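Local structure of CsuC (Acinetobacter baumannii, 6FJY) at residues A[35-40]-A[86-91]. The protein probably acts as the periplasmic chaperone of the archaic Csu pilus, holding pilus subunits such as the tip adhesin CsuE by donor-strand complementation before assembly. Numbering follows the deposited sequence.
Sequences IRVFKW and QSYRLI
R36 and F38 make hydrogen-bonded antiparallel pairs with I91 and R89, two backbone bonds each, W40 N adds a longer bond of 3.1 Å to S87 O, and the segments run at 143° between N-to-C directions. The largest side-chain contact is W40 with R89. With CG anti to the backbone N (chi1 177°), the W40 ring reaches across to R89, whose bent chain lays CD over one face, 3.7 Å from the six-membered ring centroid. The guanidinium, 85° to the indole, turns its edge to that face in a cation-pi contact, R89 NH1 3.4 Å from W40 CH2. On the side of the sheet carrying R89, F38 CD2 meets I91 CG1 at 3.8 Å, and a water accepts from R36 NE and donates to I91 O. V37 CG1 meets Y88 CB and its CG2 meets L90 CD1, which I35 CG2 also touches. E54 pairs with K39 NZ in a salt bridge and Y88 OH in a hydrogen bond; D47 takes W40 NE1. R89 NH2 hydrogen-bonds to S117 OG and salt-bridges a backbone group of another protein chain, probably the subunit's C-terminal carboxylate, consistent with the basic grip of PapD-family chaperones. In this Ig-like domain, strand 85-95 runs between strands 31-41 and 109-123; strands 48-50 and 55-64 pair with 31-41.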
loop_
_atom_site.group_PDB
_atom_site.type_symbol
_atom_site.label_atom_id
_atom_site.label_comp_id
_atom_site.label_asym_id
_atom_site.label_seq_id
_atom_site.Cartn_x
_atom_site.Cartn_y
_atom_site.Cartn_z
ATOM N N ILE A 35 -12.203 12.354 1.292
ATOM C CA ILE A 35 -12.093 10.919 1.514
ATOM C C ILE A 35 -13.477 10.371 1.821
ATOM O O ILE A 35 -14.166 10.887 2.703
ATOM C CB ILE A 35 -11.122 10.601 2.664
ATOM C CG1 ILE A 35 -9.747 11.215 2.386
ATOM C CG2 ILE A 35 -10.961 9.119 2.816
ATOM C CD1 ILE A 35 -9.550 12.589 3.013
ATOM N N ARG A 36 -13.895 9.351 1.080
ATOM C CA ARG A 36 -15.132 8.628 1.359
ATOM C C ARG A 36 -14.873 7.127 1.271
ATOM O O ARG A 36 -13.955 6.681 0.584
ATOM C CB ARG A 36 -16.250 9.020 0.389
ATOM C CG ARG A 36 -16.815 10.424 0.618
ATOM C CD ARG A 36 -17.753 10.828 -0.497
ATOM N NE ARG A 36 -17.050 10.989 -1.766
ATOM C CZ ARG A 36 -17.651 11.219 -2.930
ATOM N NH1 ARG A 36 -18.974 11.303 -2.990
ATOM N NH2 ARG A 36 -16.932 11.354 -4.035
ATOM N N VAL A 37 -15.668 6.338 1.993
ATOM C CA VAL A 37 -15.538 4.885 1.934
ATOM C C VAL A 37 -16.909 4.299 1.622
ATOM O O VAL A 37 -17.876 4.537 2.351
ATOM C CB VAL A 37 -14.961 4.282 3.227
ATOM C CG1 VAL A 37 -14.832 2.757 3.100
ATOM C CG2 VAL A 37 -13.615 4.892 3.529
ATOM N N PHE A 38 -16.979 3.516 0.561
ATOM C CA PHE A 38 -18.209 2.910 0.092
ATOM C C PHE A 38 -18.145 1.404 0.278
ATOM O O PHE A 38 -17.078 0.797 0.187
ATOM C CB PHE A 38 -18.452 3.236 -1.387
ATOM C CG PHE A 38 -18.715 4.692 -1.652
ATOM C CD1 PHE A 38 -20.007 5.196 -1.605
ATOM C CD2 PHE A 38 -17.672 5.566 -1.923
ATOM C CE1 PHE A 38 -20.250 6.533 -1.847
ATOM C CE2 PHE A 38 -17.914 6.903 -2.169
ATOM C CZ PHE A 38 -19.199 7.387 -2.126
ATOM N N LYS A 39 -19.301 0.814 0.556
ATOM C CA LYS A 39 -19.410 -0.630 0.586
ATOM C C LYS A 39 -19.500 -1.134 -0.845
ATOM O O LYS A 39 -20.120 -0.502 -1.705
ATOM C CB LYS A 39 -20.621 -1.070 1.394
ATOM C CG LYS A 39 -20.525 -2.490 1.926
ATOM C CD LYS A 39 -21.507 -2.708 3.072
ATOM C CE LYS A 39 -21.330 -4.079 3.721
ATOM N NZ LYS A 39 -22.264 -4.270 4.880
ATOM N N TRP A 40 -18.826 -2.250 -1.101
ATOM C CA TRP A 40 -18.616 -2.783 -2.437
ATOM C C TRP A 40 -19.204 -4.185 -2.501
ATOM O O TRP A 40 -18.800 -5.064 -1.735
ATOM C CB TRP A 40 -17.121 -2.788 -2.748
ATOM C CG TRP A 40 -16.706 -3.357 -4.058
ATOM C CD1 TRP A 40 -17.479 -3.590 -5.145
ATOM C CD2 TRP A 40 -15.376 -3.776 -4.407
ATOM N NE1 TRP A 40 -16.716 -4.132 -6.159
ATOM C CE2 TRP A 40 -15.422 -4.252 -5.728
ATOM C CE3 TRP A 40 -14.157 -3.784 -3.725
ATOM C CZ2 TRP A 40 -14.299 -4.743 -6.387
ATOM C CZ3 TRP A 40 -13.039 -4.281 -4.373
ATOM C CH2 TRP A 40 -13.122 -4.753 -5.701
ATOM N N GLN A 86 -15.295 -8.464 4.261
ATOM C CA GLN A 86 -16.112 -7.350 3.783
ATOM C C GLN A 86 -15.300 -6.472 2.835
ATOM O O GLN A 86 -14.144 -6.128 3.119
ATOM C CB GLN A 86 -16.628 -6.491 4.937
ATOM C CG GLN A 86 -17.431 -7.224 5.977
ATOM C CD GLN A 86 -18.800 -7.663 5.486
ATOM O OE1 GLN A 86 -19.245 -7.283 4.402
ATOM N NE2 GLN A 86 -19.472 -8.472 6.289
ATOM N N SER A 87 -15.916 -6.116 1.716
ATOM C CA SER A 87 -15.268 -5.376 0.649
ATOM C C SER A 87 -15.757 -3.936 0.653
ATOM O O SER A 87 -16.933 -3.670 0.904
ATOM C CB SER A 87 -15.561 -6.028 -0.698
ATOM O OG SER A 87 -15.221 -7.404 -0.654
ATOM N N TYR A 88 -14.845 -3.009 0.387
ATOM C CA TYR A 88 -15.159 -1.592 0.359
ATOM C C TYR A 88 -14.308 -0.940 -0.723
ATOM O O TYR A 88 -13.304 -1.502 -1.169
ATOM C CB TYR A 88 -14.862 -0.921 1.703
ATOM C CG TYR A 88 -15.534 -1.533 2.893
ATOM C CD1 TYR A 88 -14.950 -2.610 3.558
ATOM C CD2 TYR A 88 -16.722 -1.017 3.391
ATOM C CE1 TYR A 88 -15.540 -3.172 4.663
ATOM C CE2 TYR A 88 -17.319 -1.575 4.509
ATOM C CZ TYR A 88 -16.724 -2.659 5.135
ATOM O OH TYR A 88 -17.315 -3.220 6.233
ATOM N N ARG A 89 -14.675 0.280 -1.108
ATOM C CA ARG A 89 -13.844 1.088 -1.998
ATOM C C ARG A 89 -13.515 2.364 -1.252
ATOM O O ARG A 89 -14.424 3.055 -0.777
ATOM C CB ARG A 89 -14.545 1.440 -3.312
ATOM C CG ARG A 89 -14.946 0.249 -4.197
ATOM C CD ARG A 89 -13.802 -0.575 -4.758
ATOM N NE ARG A 89 -12.917 0.172 -5.633
ATOM C CZ ARG A 89 -12.021 -0.392 -6.432
ATOM N NH1 ARG A 89 -11.896 -1.713 -6.479
ATOM N NH2 ARG A 89 -11.239 0.367 -7.178
ATOM N N LEU A 90 -12.221 2.645 -1.109
ATOM C CA LEU A 90 -11.750 3.930 -0.613
ATOM C C LEU A 90 -11.662 4.886 -1.798
ATOM O O LEU A 90 -11.020 4.566 -2.806
ATOM C CB LEU A 90 -10.389 3.767 0.058
ATOM C CG LEU A 90 -9.622 5.048 0.379
ATOM C CD1 LEU A 90 -10.411 5.920 1.306
ATOM C CD2 LEU A 90 -8.249 4.739 0.949
ATOM N N ILE A 91 -12.330 6.040 -1.692
ATOM C CA ILE A 91 -12.354 7.036 -2.761
ATOM C C ILE A 91 -11.779 8.340 -2.220
ATOM O O ILE A 91 -12.388 8.989 -1.357
ATOM C CB ILE A 91 -13.763 7.271 -3.318
ATOM C CG1 ILE A 91 -14.397 5.978 -3.827
ATOM C CG2 ILE A 91 -13.679 8.275 -4.462
ATOM C CD1 ILE A 91 -13.694 5.390 -5.003
HETATM O O HOH W 1 -14.454 11.394 -1.939
#